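Local coordinates for protein phytase (Debaryomyces castellii, PDB 2GFI) that is a fungal 3-phytase of the histidine acid phosphatase family, which releases phosphate from inositol hexakisphosphate, at residues A[15-20]-A[24-29]; A[171-176]-A[182-187]; A[209-214]-A[303-308]; A[228-233]-A[254-259]. All coordinates share one frame; numbering follows the deposited sequence.

Interaction 1. Residues A[15-20]-A[24-29]; sequences GAYQDL and QQASVE
A26, V28 and Q25 meet the side chains of A16, Y17 and L20 in a small apolar cluster that no hydrogen bond crosses. The methyl of A26 is shared: its CB lies 3.4 Å from Y17 CE1 on one flank and 3.5 Å from L20 CD1 on another, the latter tight for two aliphatic carbons. L20 CD1 also presses on the backbone, 3.4 Å from A26 N, while the second branch, CD2, runs alongside Q25 at 3.7 Å from its CB; these two side chains slide past each other in opposite directions. V28 closes the other end. Its CG1 touches A16 CB at 3.6 Å, and its CG2 stands 3.6 Å from Y17 OH, with the tyrosine and valine side chains crossing at about a right angle. Y17 gets there because CG is anti to the carbonyl carbon (chi1 -60°), which carries the ring out of the turn toward A26 and V28.

The second shell fixes the backbone. L20 N bonds to Y17 O, and Q18 NE2 reaches back to G15 O at 2.8 Å, nearly straight and on a lone pair in the carbonyl plane. Q25 OE1 accepts from both A21 N and S22 N, tying the linker between the segments. Beyond that lies the tetramer: Q45 of the second subunit donates to A16 O and accepts from S27 N. A type I beta turn, Y17 to L20, thus packs against residues 24-29 in a loop that folds back on itself at a subunit interface.

Interaction 2. Residues A[171-176]-A[182-187]; sequences TSQYFA and DDFSND
S185 OG, one residue beyond the F184 ring that packs against Q173 and A176, accepts from two backbone amides, D187 N at 3.0 Å and T188 N. The first of these bonds, bent to 135° at the hydrogen, makes an ST turn. It shapes the return loop of a beta-alpha-beta crossover, in which strand 158-163, helix 166-180 and the parallel strand 189-194 follow one another in the histidine phosphatase fold.

F184 carries the contact. With CG opposite the backbone N (chi1 178°), its ring is laid against the second half of helix 166-180. CE1 meets A176 CB at 3.9 Å, and CD1 lies 3.8 Å from A176 O, which approaches the ring obliquely. V189 lies against both F184 and A176, so strand, helix and loop converge on one apolar patch, and R177 of the third subunit packs on F184. With an alanine in place of F184, a gap would probably open beside A176 and V189, and the Q173 amide would be left without the ring it packs against.

Q173 comes from the preceding helical turn. Its chain bends at chi2, and the other end of its amide is held by T191 OG1, which bonds to OE1. That bond joins the helix to strand 189-194 and leaves the nitrogen turned to the phenylalanine. The side chains of Q173 and F184 cross at about a right angle, the amide and ring planes being 68° apart, and Q173 NE2 stands at the ring edge, near its plane, 3.9 Å from F184 CZ.

Interaction 3. Residues A[209-214]-A[303-308]; sequences DGCFNY and RVIGST. With NAG (2-acetamido-2-deoxy-beta-D-glucopyranose), chain C.
I305 reaches the loop with CG1 opposite its carbonyl carbon (chi1 -60°) and an extended end, while Y214 swings CG opposite its backbone N (chi1 167°) and offers a ring face. The result, in the histidine phosphatase fold, is a CH-pi contact between helix 302-318 and the disulfide-tied loop 209-214: I305 CD1 sits over the Y214 face, 3.9 Å from the ring centroid. The methyl lies toward the CG side, 3.5 Å from Y214 CG. It also touches C211 CB at 3.8 Å. C211 SG, bonded to C432, moors the loop to helix 428-432, and Y214 OH is held by S294 O. I338 of helix 333-343 lies against both Y214 and I305.

Another face of the helix carries V304, S307 and T308 to the N-acetyl group of the sugar carried by N311. T308 CG2 is 3.8 Å from NAG O7, whereas T308 OG1 turns back to I305 O at 2.8 Å, nearly along the C=O axis. Were T308 a glycine, I305 O would probably lose its hydroxyl partner and a gap would open beside the acetyl group. The acetyl methyl, NAG C8, packs on S307 CB at 3.7 Å.

Interaction 4. Residues A[228-233]-A[254-259]; sequences TEYLTK and NLFGYC
F256 meets Y230 and L231 through the far corner of its ring, and every contact between 228-233 and 254-259 is apolar. The aromatic pair comes first. Y230 CE1 lies 3.9 Å from F256 CE2, and that carbon sits at the tyrosine edge, near its plane; seen from F256, the same Y230 atom arrives obliquely. The rings therefore meet without stacking. Y230 reaches this place from the first turn of its helix, with CG held between the backbone N and the carbonyl carbon (chi1 75°).

The aliphatic contact is looser. L231 CD2 stands at the edge of the F256 ring, 4.1 Å from CE2, and on its own helix L231 CG covers one Y230 face, 3.7 Å above the plane and offset toward the rim. The leucine thus packs against both aromatics.

Polar bonds lie within the helices or at their flanks. L231 N bonds to T228 O at 2.8 Å at the start of helix 229-241, and T232 OG1 reaches E249 OE2, a second link between the two helices. C259, one turn beyond F256, forms a disulfide with C272.

F256 also stacks with F275 and with Y283, and Y230 packs on E279, Q282, Y283 and S286. Helices 229-241 and 249-266 thus share this aromatic cluster with helix 277-295, consistent with the helical domain of histidine acid phosphatases, while L255 and Y258 turn to helix 77-91.

Interactions 3 and 4 are buried, interactions 1 and 2 only partly so, and it is these two that also touch the third subunit. Interaction 1, whose centre lies about 28 Å from the centre of the chain, joins neighbouring turns of a loop, whereas interaction 2 belongs to the sheet region, where a helix meets its own return loop. Interaction 4 pairs two helices close in sequence; interaction 3 brings together segments 89 residues apart, which enclose those of interaction 4 along the chain. No hydrogen bond crosses any of the four. Methyls against a tyrosine and a leucine make up much of interaction 1, an amide at a ring edge marks interaction 2, a methyl over a ring with a glycan nearby marks interaction 3, and an unstacked aromatic pair with a leucine marks interaction 4.

Interaction 1. Residues A[15-20]-A[24-29]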
loop_
_atom_site.group_PDB
_atom_site.type_symbol
_atom_site.label_atom_id
_atom_site.label_comp_id
_atom_site.label_asym_id
_atom_site.label_seq_id
_atom_site.Cartn_x
_atom_site.Cartn_y
_atom_site.Cartn_z
ATOM N N GLY A 15 -1.523 11.660 6.506
ATOM C CA GLY A 15 -1.259 13.013 6.040
ATOM C C GLY A 15 -0.250 13.093 4.912
ATOM O O GLY A 15 -0.165 14.116 4.199
ATOM N N ALA A 16 0.537 12.032 4.755
ATOM C CA ALA A 16 1.521 11.964 3.700
ATOM C C ALA A 16 0.862 11.949 2.303
ATOM O O ALA A 16 1.509 12.309 1.306
ATOM C CB ALA A 16 2.404 10.689 3.891
ATOM N N TYR A 17 -0.415 11.563 2.253
ATOM C CA TYR A 17 -1.110 11.286 0.998
ATOM C C TYR A 17 -2.107 12.337 0.614
ATOM O O TYR A 17 -2.724 12.235 -0.457
ATOM C CB TYR A 17 -1.886 9.979 1.111
ATOM C CG TYR A 17 -0.999 8.824 1.402
ATOM C CD1 TYR A 17 -0.182 8.275 0.399
ATOM C CD2 TYR A 17 -0.935 8.274 2.688
ATOM C CE1 TYR A 17 0.644 7.223 0.663
ATOM C CE2 TYR A 17 -0.085 7.195 2.953
ATOM C CZ TYR A 17 0.680 6.676 1.930
ATOM O OH TYR A 17 1.512 5.592 2.174
ATOM N N GLN A 18 -2.303 13.301 1.521
ATOM C CA GLN A 18 -3.513 14.118 1.522
ATOM C C GLN A 18 -3.643 15.062 0.323
ATOM O O GLN A 18 -4.731 15.556 0.056
ATOM C CB GLN A 18 -3.579 14.940 2.800
ATOM C CG GLN A 18 -2.507 16.045 2.807
ATOM C CD GLN A 18 -2.484 16.784 4.108
ATOM O OE1 GLN A 18 -3.268 17.709 4.315
ATOM N NE2 GLN A 18 -1.594 16.374 5.006
ATOM N N ASP A 19 -2.549 15.376 -0.366
ATOM C CA ASP A 19 -2.692 16.226 -1.562
ATOM C C ASP A 19 -2.178 15.575 -2.857
ATOM O O ASP A 19 -1.761 16.260 -3.778
ATOM C CB ASP A 19 -2.066 17.615 -1.336
ATOM C CG ASP A 19 -0.608 17.570 -1.045
ATOM O OD1 ASP A 19 0.072 16.558 -1.394
ATOM O OD2 ASP A 19 -0.033 18.537 -0.481
ATOM N N LEU A 20 -2.206 14.246 -2.903
ATOM C CA LEU A 20 -1.617 13.512 -3.985
ATOM C C LEU A 20 -2.747 12.958 -4.830
ATOM O O LEU A 20 -3.867 12.855 -4.362
ATOM C CB LEU A 20 -0.754 12.363 -3.436
ATOM C CG LEU A 20 0.453 12.779 -2.627
ATOM C CD1 LEU A 20 1.199 11.537 -2.111
ATOM C CD2 LEU A 20 1.369 13.727 -3.423
ATOM N N GLN A 24 1.212 6.470 -4.694
ATOM C CA GLN A 24 2.572 6.234 -5.150
ATOM C C GLN A 24 3.373 7.518 -5.365
ATOM O O GLN A 24 4.576 7.441 -5.608
ATOM C CB GLN A 24 2.632 5.357 -6.407
ATOM C CG GLN A 24 2.032 4.018 -6.229
ATOM C CD GLN A 24 1.987 3.220 -7.512
ATOM O OE1 GLN A 24 2.164 3.751 -8.581
ATOM N NE2 GLN A 24 1.740 1.950 -7.400
ATOM N N GLN A 25 2.736 8.686 -5.252
ATOM C CA GLN A 25 3.484 9.939 -5.291
ATOM C C GLN A 25 4.082 10.241 -3.933
ATOM O O GLN A 25 4.815 11.201 -3.821
ATOM C CB GLN A 25 2.594 11.117 -5.746
ATOM C CG GLN A 25 2.094 10.937 -7.204
ATOM C CD GLN A 25 1.090 11.969 -7.577
ATOM O OE1 GLN A 25 -0.087 11.849 -7.228
ATOM N NE2 GLN A 25 1.528 12.990 -8.294
ATOM N N ALA A 26 3.753 9.440 -2.914
ATOM C CA ALA A 26 4.201 9.684 -1.544
ATOM C C ALA A 26 5.529 9.047 -1.285
ATOM O O ALA A 26 5.832 7.977 -1.833
ATOM C CB ALA A 26 3.197 9.142 -0.531
ATOM N N SER A 27 6.318 9.686 -0.431
ATOM C CA SER A 27 7.542 9.064 0.056
ATOM C C SER A 27 7.411 8.789 1.547
ATOM O O SER A 27 7.648 9.675 2.386
ATOM C CB SER A 27 8.770 9.919 -0.262
ATOM O OG SER A 27 8.827 10.109 -1.664
ATOM N N VAL A 28 7.022 7.570 1.876
ATOM C CA VAL A 28 6.766 7.225 3.273
ATOM C C VAL A 28 7.834 6.296 3.818
ATOM O O VAL A 28 7.981 6.198 5.019
ATOM C CB VAL A 28 5.358 6.634 3.478
ATOM C CG1 VAL A 28 4.299 7.713 3.230
ATOM C CG2 VAL A 28 5.123 5.397 2.588
ATOM N N GLU A 29 8.613 5.668 2.934
ATOM C CA GLU A 29 9.669 4.710 3.353
ATOM C C GLU A 29 10.750 5.332 4.218
ATOM O O GLU A 29 11.352 4.638 5.026
ATOM C CB GLU A 29 10.292 4.004 2.141
ATOM C CG GLU A 29 9.319 3.012 1.541
ATOM C CD GLU A 29 9.768 2.450 0.205
ATOM O OE1 GLU A 29 10.930 2.717 -0.212
ATOM O OE2 GLU A 29 8.956 1.728 -0.419
#

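Interaction 2. Residues A[171-176]-A[182-187]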
loop_
_atom_site.group_PDB
_atom_site.type_symbol
_atom_site.label_atom_id
_atom_site.label_comp_id
_atom_site.label_asym_id
_atom_site.label_seq_id
_atom_site.Cartn_x
_atom_site.Cartn_y
_atom_site.Cartn_z
ATOM N N THR A 171 20.300 -19.547 11.153
ATOM C CA THR A 171 19.961 -18.814 9.957
ATOM C C THR A 171 20.312 -19.636 8.722
ATOM O O THR A 171 19.464 -19.795 7.831
ATOM C CB THR A 171 20.671 -17.493 9.950
ATOM O OG1 THR A 171 20.175 -16.733 11.044
ATOM C CG2 THR A 171 20.259 -16.656 8.730
ATOM N N SER A 172 21.526 -20.211 8.717
ATOM C CA SER A 172 22.043 -20.847 7.517
ATOM C C SER A 172 21.152 -22.017 7.197
ATOM O O SER A 172 20.896 -22.291 6.041
ATOM C CB SER A 172 23.522 -21.273 7.682
ATOM O OG SER A 172 23.648 -22.412 8.512
ATOM N N GLN A 173 20.655 -22.671 8.245
ATOM C CA GLN A 173 19.832 -23.875 8.118
ATOM C C GLN A 173 18.437 -23.554 7.677
ATOM O O GLN A 173 17.855 -24.298 6.904
ATOM C CB GLN A 173 19.769 -24.636 9.451
ATOM C CG GLN A 173 21.131 -25.166 9.870
ATOM C CD GLN A 173 21.760 -25.984 8.767
ATOM O OE1 GLN A 173 22.659 -25.508 8.063
ATOM N NE2 GLN A 173 21.251 -27.173 8.566
ATOM N N TYR A 174 17.875 -22.462 8.187
ATOM C CA TYR A 174 16.564 -22.065 7.717
ATOM C C TYR A 174 16.633 -21.612 6.268
ATOM O O TYR A 174 15.768 -21.944 5.496
ATOM C CB TYR A 174 15.955 -20.988 8.607
ATOM C CG TYR A 174 15.183 -21.606 9.728
ATOM C CD1 TYR A 174 15.808 -21.947 10.915
ATOM C CD2 TYR A 174 13.827 -21.866 9.598
ATOM C CE1 TYR A 174 15.089 -22.513 11.980
ATOM C CE2 TYR A 174 13.092 -22.405 10.643
ATOM C CZ TYR A 174 13.744 -22.743 11.834
ATOM O OH TYR A 174 13.034 -23.320 12.871
ATOM N N PHE A 175 17.681 -20.872 5.915
ATOM C CA PHE A 175 17.892 -20.470 4.573
ATOM C C PHE A 175 17.998 -21.688 3.658
ATOM O O PHE A 175 17.290 -21.747 2.652
ATOM C CB PHE A 175 19.179 -19.652 4.467
ATOM C CG PHE A 175 19.469 -19.197 3.064
ATOM C CD1 PHE A 175 19.098 -17.926 2.648
ATOM C CD2 PHE A 175 20.068 -20.067 2.141
ATOM C CE1 PHE A 175 19.338 -17.517 1.343
ATOM C CE2 PHE A 175 20.308 -19.659 0.822
ATOM C CZ PHE A 175 19.945 -18.391 0.427
ATOM N N ALA A 176 18.855 -22.650 4.016
ATOM C CA ALA A 176 19.095 -23.837 3.216
ATOM C C ALA A 176 17.810 -24.614 3.061
ATOM O O ALA A 176 17.514 -25.134 1.971
ATOM C CB ALA A 176 20.201 -24.698 3.817
ATOM N N ASP A 182 11.496 -29.375 -0.284
ATOM C CA ASP A 182 11.333 -30.787 0.091
ATOM C C ASP A 182 12.513 -31.705 -0.315
ATOM O O ASP A 182 12.478 -32.923 -0.088
ATOM C CB ASP A 182 9.964 -31.349 -0.297
ATOM C CG ASP A 182 9.753 -31.444 -1.826
ATOM O OD1 ASP A 182 10.650 -31.042 -2.637
ATOM O OD2 ASP A 182 8.683 -31.910 -2.299
ATOM N N ASP A 183 13.560 -31.109 -0.878
ATOM C CA ASP A 183 14.800 -31.820 -1.196
ATOM C C ASP A 183 15.844 -31.694 -0.101
ATOM O O ASP A 183 16.923 -32.264 -0.220
ATOM C CB ASP A 183 15.440 -31.286 -2.481
ATOM C CG ASP A 183 14.600 -31.547 -3.697
ATOM O OD1 ASP A 183 13.983 -32.636 -3.779
ATOM O OD2 ASP A 183 14.500 -30.716 -4.626
ATOM N N PHE A 184 15.534 -30.930 0.939
ATOM C CA PHE A 184 16.488 -30.676 2.003
ATOM C C PHE A 184 16.702 -31.944 2.818
ATOM O O PHE A 184 15.748 -32.608 3.182
ATOM C CB PHE A 184 16.034 -29.516 2.915
ATOM C CG PHE A 184 16.971 -29.280 4.044
ATOM C CD1 PHE A 184 17.973 -28.332 3.933
ATOM C CD2 PHE A 184 16.934 -30.108 5.191
ATOM C CE1 PHE A 184 18.888 -28.142 4.973
ATOM C CE2 PHE A 184 17.843 -29.931 6.205
ATOM C CZ PHE A 184 18.825 -28.941 6.108
ATOM N N SER A 185 17.965 -32.280 3.060
ATOM C CA SER A 185 18.365 -33.427 3.889
ATOM C C SER A 185 19.851 -33.267 4.183
ATOM O O SER A 185 20.519 -32.406 3.596
ATOM C CB SER A 185 18.116 -34.771 3.166
ATOM O OG SER A 185 19.143 -35.065 2.218
ATOM N N ASN A 186 20.370 -34.106 5.075
ATOM C CA ASN A 186 21.803 -34.065 5.390
ATOM C C ASN A 186 22.636 -34.572 4.243
ATOM O O ASN A 186 23.845 -34.358 4.221
ATOM C CB ASN A 186 22.160 -34.761 6.733
ATOM C CG ASN A 186 21.671 -36.188 6.812
ATOM O OD1 ASN A 186 21.505 -36.871 5.793
ATOM N ND2 ASN A 186 21.432 -36.658 8.040
ATOM N N ASP A 187 21.983 -35.201 3.268
ATOM C CA ASP A 187 22.658 -35.565 2.028
ATOM C C ASP A 187 22.719 -34.468 0.973
ATOM O O ASP A 187 23.719 -34.357 0.263
ATOM C CB ASP A 187 22.049 -36.819 1.411
ATOM C CG ASP A 187 22.180 -38.022 2.321
ATOM O OD1 ASP A 187 23.255 -38.157 2.987
ATOM O OD2 ASP A 187 21.252 -38.874 2.422
#

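Interaction 3. Residues A[209-214]-A[303-308]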
loop_
_atom_site.group_PDB
_atom_site.type_symbol
_atom_site.label_atom_id
_atom_site.label_comp_id
_atom_site.label_asym_id
_atom_site.label_seq_id
_atom_site.Cartn_x
_atom_site.Cartn_y
_atom_site.Cartn_z
ATOM N N ASP A 209 38.200 -11.844 14.356
ATOM C CA ASP A 209 38.474 -12.587 15.576
ATOM C C ASP A 209 39.975 -12.931 15.724
ATOM O O ASP A 209 40.534 -12.861 16.822
ATOM C CB ASP A 209 37.637 -13.876 15.606
ATOM C CG ASP A 209 36.158 -13.618 15.866
ATOM O OD1 ASP A 209 35.764 -12.477 16.152
ATOM O OD2 ASP A 209 35.301 -14.507 15.809
ATOM N N GLY A 210 40.599 -13.313 14.606
ATOM C CA GLY A 210 42.021 -13.583 14.566
ATOM C C GLY A 210 42.865 -12.349 14.295
ATOM O O GLY A 210 44.071 -12.450 14.161
ATOM N N CYS A 211 42.250 -11.178 14.192
ATOM C CA CYS A 211 43.046 -9.989 13.991
ATOM C C CYS A 211 43.362 -9.345 15.314
ATOM O O CYS A 211 42.497 -8.698 15.895
ATOM C CB CYS A 211 42.368 -8.992 13.068
ATOM S SG CYS A 211 43.405 -7.526 12.884
ATOM N N PHE A 212 44.603 -9.511 15.782
ATOM C CA PHE A 212 44.991 -9.093 17.137
ATOM C C PHE A 212 45.191 -7.604 17.264
ATOM O O PHE A 212 44.934 -7.053 18.321
ATOM C CB PHE A 212 46.209 -9.893 17.649
ATOM C CG PHE A 212 45.960 -11.389 17.677
ATOM C CD1 PHE A 212 44.785 -11.899 18.246
ATOM C CD2 PHE A 212 46.855 -12.277 17.095
ATOM C CE1 PHE A 212 44.521 -13.253 18.248
ATOM C CE2 PHE A 212 46.595 -13.662 17.099
ATOM C CZ PHE A 212 45.430 -14.139 17.675
ATOM N N ASN A 213 45.628 -6.951 16.186
ATOM C CA ASN A 213 45.824 -5.492 16.192
ATOM C C ASN A 213 44.580 -4.667 15.930
ATOM O O ASN A 213 44.625 -3.441 15.951
ATOM C CB ASN A 213 46.948 -5.102 15.232
ATOM C CG ASN A 213 48.255 -5.796 15.580
ATOM O OD1 ASN A 213 48.472 -6.173 16.735
ATOM N ND2 ASN A 213 49.117 -5.989 14.589
ATOM N N TYR A 214 43.468 -5.345 15.685
ATOM C CA TYR A 214 42.208 -4.682 15.438
ATOM C C TYR A 214 41.592 -4.311 16.773
ATOM O O TYR A 214 41.308 -5.162 17.601
ATOM C CB TYR A 214 41.276 -5.560 14.601
ATOM C CG TYR A 214 39.841 -5.092 14.550
ATOM C CD1 TYR A 214 39.510 -3.831 14.045
ATOM C CD2 TYR A 214 38.800 -5.921 15.007
ATOM C CE1 TYR A 214 38.159 -3.399 14.006
ATOM C CE2 TYR A 214 37.466 -5.507 14.974
ATOM C CZ TYR A 214 37.157 -4.244 14.468
ATOM O OH TYR A 214 35.851 -3.825 14.427
ATOM N N ARG A 303 39.876 -2.494 6.666
ATOM C CA ARG A 303 40.149 -2.799 5.298
ATOM C C ARG A 303 40.975 -4.070 5.166
ATOM O O ARG A 303 40.673 -4.893 4.274
ATOM C CB ARG A 303 40.831 -1.698 4.542
ATOM C CG ARG A 303 40.861 -2.137 3.096
ATOM C CD ARG A 303 41.237 -1.137 2.132
ATOM N NE ARG A 303 40.544 0.122 2.285
ATOM C CZ ARG A 303 40.436 0.998 1.292
ATOM N NH1 ARG A 303 40.931 0.684 0.090
ATOM N NH2 ARG A 303 39.826 2.170 1.489
ATOM N N VAL A 304 42.003 -4.244 6.022
ATOM C CA VAL A 304 42.814 -5.475 5.936
ATOM C C VAL A 304 41.971 -6.706 6.259
ATOM O O VAL A 304 42.043 -7.696 5.540
ATOM C CB VAL A 304 44.125 -5.468 6.795
ATOM C CG1 VAL A 304 43.831 -5.396 8.280
ATOM C CG2 VAL A 304 44.922 -6.755 6.517
ATOM N N ILE A 305 41.177 -6.624 7.332
ATOM C CA ILE A 305 40.277 -7.716 7.718
ATOM C C ILE A 305 39.221 -7.988 6.640
ATOM O O ILE A 305 39.064 -9.117 6.218
ATOM C CB ILE A 305 39.583 -7.441 9.067
ATOM C CG1 ILE A 305 40.592 -7.278 10.190
ATOM C CG2 ILE A 305 38.619 -8.584 9.401
ATOM C CD1 ILE A 305 39.998 -6.583 11.415
ATOM N N GLY A 306 38.511 -6.950 6.188
ATOM C CA GLY A 306 37.496 -7.101 5.140
ATOM C C GLY A 306 38.005 -7.704 3.842
ATOM O O GLY A 306 37.269 -8.402 3.146
ATOM N N SER A 307 39.270 -7.425 3.527
ATOM C CA SER A 307 39.901 -7.843 2.274
ATOM C C SER A 307 40.082 -9.338 2.173
ATOM O O SER A 307 40.298 -9.851 1.074
ATOM C CB SER A 307 41.270 -7.177 2.096
ATOM O OG SER A 307 41.132 -5.784 1.941
ATOM N N THR A 308 40.008 -10.033 3.303
ATOM C CA THR A 308 40.143 -11.475 3.282
ATOM C C THR A 308 38.982 -12.087 2.542
ATOM O O THR A 308 39.202 -12.889 1.605
ATOM C CB THR A 308 40.333 -12.104 4.702
ATOM O OG1 THR A 308 39.216 -11.779 5.534
ATOM C CG2 THR A 308 41.504 -11.473 5.417
HETATM C C1 NAG C . 44.382 -9.957 -0.994
HETATM C C2 NAG C . 45.316 -9.956 0.240
HETATM C C3 NAG C . 46.703 -9.350 -0.070
HETATM C C4 NAG C . 47.323 -9.994 -1.325
HETATM C C5 NAG C . 46.274 -9.830 -2.441
HETATM C C6 NAG C . 46.701 -10.393 -3.780
HETATM C C7 NAG C . 44.184 -9.930 2.453
HETATM C C8 NAG C . 44.010 -9.080 3.684
HETATM N N2 NAG C . 44.690 -9.290 1.383
HETATM O O3 NAG C . 47.521 -9.507 1.060
HETATM O O4 NAG C . 48.634 -9.508 -1.679
HETATM O O5 NAG C . 45.069 -10.507 -2.091
HETATM O O6 NAG C . 45.568 -10.284 -4.604
HETATM O O7 NAG C . 43.856 -11.126 2.488
#

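Interaction 4. Residues A[228-233]-A[254-259]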
loop_
_atom_site.group_PDB
_atom_site.type_symbol
_atom_site.label_atom_id
_atom_site.label_comp_id
_atom_site.label_asym_id
_atom_site.label_seq_id
_atom_site.Cartn_x
_atom_site.Cartn_y
_atom_site.Cartn_z
ATOM N N THR A 228 24.328 13.938 22.955
ATOM C CA THR A 228 23.449 13.066 23.750
ATOM C C THR A 228 22.303 13.896 24.295
ATOM O O THR A 228 21.497 13.408 25.056
ATOM C CB THR A 228 24.194 12.436 24.961
ATOM O OG1 THR A 228 24.911 13.466 25.673
ATOM C CG2 THR A 228 25.283 11.473 24.521
ATOM N N GLU A 229 22.236 15.160 23.903
ATOM C CA GLU A 229 21.221 16.085 24.409
ATOM C C GLU A 229 19.807 15.575 24.182
ATOM O O GLU A 229 18.936 15.769 25.012
ATOM C CB GLU A 229 21.406 17.467 23.790
ATOM C CG GLU A 229 22.832 17.982 24.010
ATOM C CD GLU A 229 23.163 19.244 23.211
ATOM O OE1 GLU A 229 22.598 20.298 23.621
ATOM O OE2 GLU A 229 23.981 19.154 22.190
ATOM N N TYR A 230 19.579 14.893 23.067
ATOM C CA TYR A 230 18.252 14.380 22.767
ATOM C C TYR A 230 17.838 13.372 23.842
ATOM O O TYR A 230 16.668 13.218 24.117
ATOM C CB TYR A 230 18.216 13.767 21.357
ATOM C CG TYR A 230 18.888 12.426 21.239
ATOM C CD1 TYR A 230 18.158 11.255 21.393
ATOM C CD2 TYR A 230 20.250 12.320 20.962
ATOM C CE1 TYR A 230 18.772 10.005 21.270
ATOM C CE2 TYR A 230 20.867 11.075 20.826
ATOM C CZ TYR A 230 20.116 9.927 21.001
ATOM O OH TYR A 230 20.694 8.680 20.928
ATOM N N LEU A 231 18.811 12.693 24.447
ATOM C CA LEU A 231 18.549 11.731 25.528
ATOM C C LEU A 231 18.038 12.453 26.762
ATOM O O LEU A 231 17.039 12.049 27.364
ATOM C CB LEU A 231 19.775 10.883 25.848
ATOM C CG LEU A 231 20.230 9.946 24.711
ATOM C CD1 LEU A 231 21.610 9.415 25.053
ATOM C CD2 LEU A 231 19.236 8.802 24.451
ATOM N N THR A 232 18.687 13.561 27.094
ATOM C CA THR A 232 18.276 14.381 28.209
ATOM C C THR A 232 16.882 14.926 27.994
ATOM O O THR A 232 16.055 14.911 28.919
ATOM C CB THR A 232 19.250 15.496 28.367
ATOM O OG1 THR A 232 20.548 14.921 28.551
ATOM C CG2 THR A 232 18.974 16.265 29.666
ATOM N N LYS A 233 16.603 15.377 26.773
ATOM C CA LYS A 233 15.298 15.927 26.485
ATOM C C LYS A 233 14.257 14.837 26.581
ATOM O O LYS A 233 13.186 15.066 27.131
ATOM C CB LYS A 233 15.246 16.595 25.110
ATOM C CG LYS A 233 16.166 17.817 24.980
ATOM C CD LYS A 233 16.220 18.302 23.535
ATOM C CE LYS A 233 16.604 19.765 23.450
ATOM N NZ LYS A 233 18.086 19.905 23.606
ATOM N N ASN A 254 19.168 2.881 25.919
ATOM C CA ASN A 254 18.899 1.456 25.828
ATOM C C ASN A 254 17.465 1.132 25.469
ATOM O O ASN A 254 17.136 0.043 25.014
ATOM C CB ASN A 254 19.285 0.803 27.160
ATOM C CG ASN A 254 20.776 0.627 27.284
ATOM O OD1 ASN A 254 21.353 0.702 28.376
ATOM N ND2 ASN A 254 21.417 0.404 26.155
ATOM N N LEU A 255 16.592 2.101 25.611
ATOM C CA LEU A 255 15.206 1.837 25.341
ATOM C C LEU A 255 14.967 1.801 23.834
ATOM O O LEU A 255 13.982 1.222 23.372
ATOM C CB LEU A 255 14.321 2.855 26.059
ATOM C CG LEU A 255 14.218 2.746 27.565
ATOM C CD1 LEU A 255 13.240 3.852 28.120
ATOM C CD2 LEU A 255 13.753 1.352 27.917
ATOM N N PHE A 256 15.874 2.414 23.072
ATOM C CA PHE A 256 15.864 2.242 21.596
ATOM C C PHE A 256 16.089 0.819 21.188
ATOM O O PHE A 256 15.301 0.296 20.405
ATOM C CB PHE A 256 16.882 3.130 20.871
ATOM C CG PHE A 256 16.544 4.560 20.908
ATOM C CD1 PHE A 256 15.641 5.092 19.993
ATOM C CD2 PHE A 256 17.125 5.396 21.868
ATOM C CE1 PHE A 256 15.330 6.465 20.032
ATOM C CE2 PHE A 256 16.832 6.738 21.920
ATOM C CZ PHE A 256 15.930 7.285 20.994
ATOM N N GLY A 257 17.134 0.183 21.722
ATOM C CA GLY A 257 17.357 -1.250 21.475
ATOM C C GLY A 257 16.199 -2.087 22.028
ATOM O O GLY A 257 15.746 -3.069 21.418
ATOM N N TYR A 258 15.706 -1.711 23.191
ATOM C CA TYR A 258 14.601 -2.415 23.803
ATOM C C TYR A 258 13.418 -2.413 22.817
ATOM O O TYR A 258 12.817 -3.451 22.555
ATOM C CB TYR A 258 14.263 -1.676 25.114
ATOM C CG TYR A 258 13.305 -2.380 26.040
ATOM C CD1 TYR A 258 13.687 -2.708 27.359
ATOM C CD2 TYR A 258 11.999 -2.702 25.626
ATOM C CE1 TYR A 258 12.805 -3.328 28.230
ATOM C CE2 TYR A 258 11.121 -3.310 26.486
ATOM C CZ TYR A 258 11.525 -3.626 27.790
ATOM O OH TYR A 258 10.634 -4.266 28.634
ATOM N N CYS A 259 13.088 -1.228 22.291
ATOM C CA CYS A 259 12.095 -1.067 21.241
ATOM C C CYS A 259 12.379 -2.027 20.051
ATOM O O CYS A 259 11.520 -2.813 19.650
ATOM C CB CYS A 259 12.095 0.406 20.776
ATOM S SG CYS A 259 11.547 0.701 19.086
#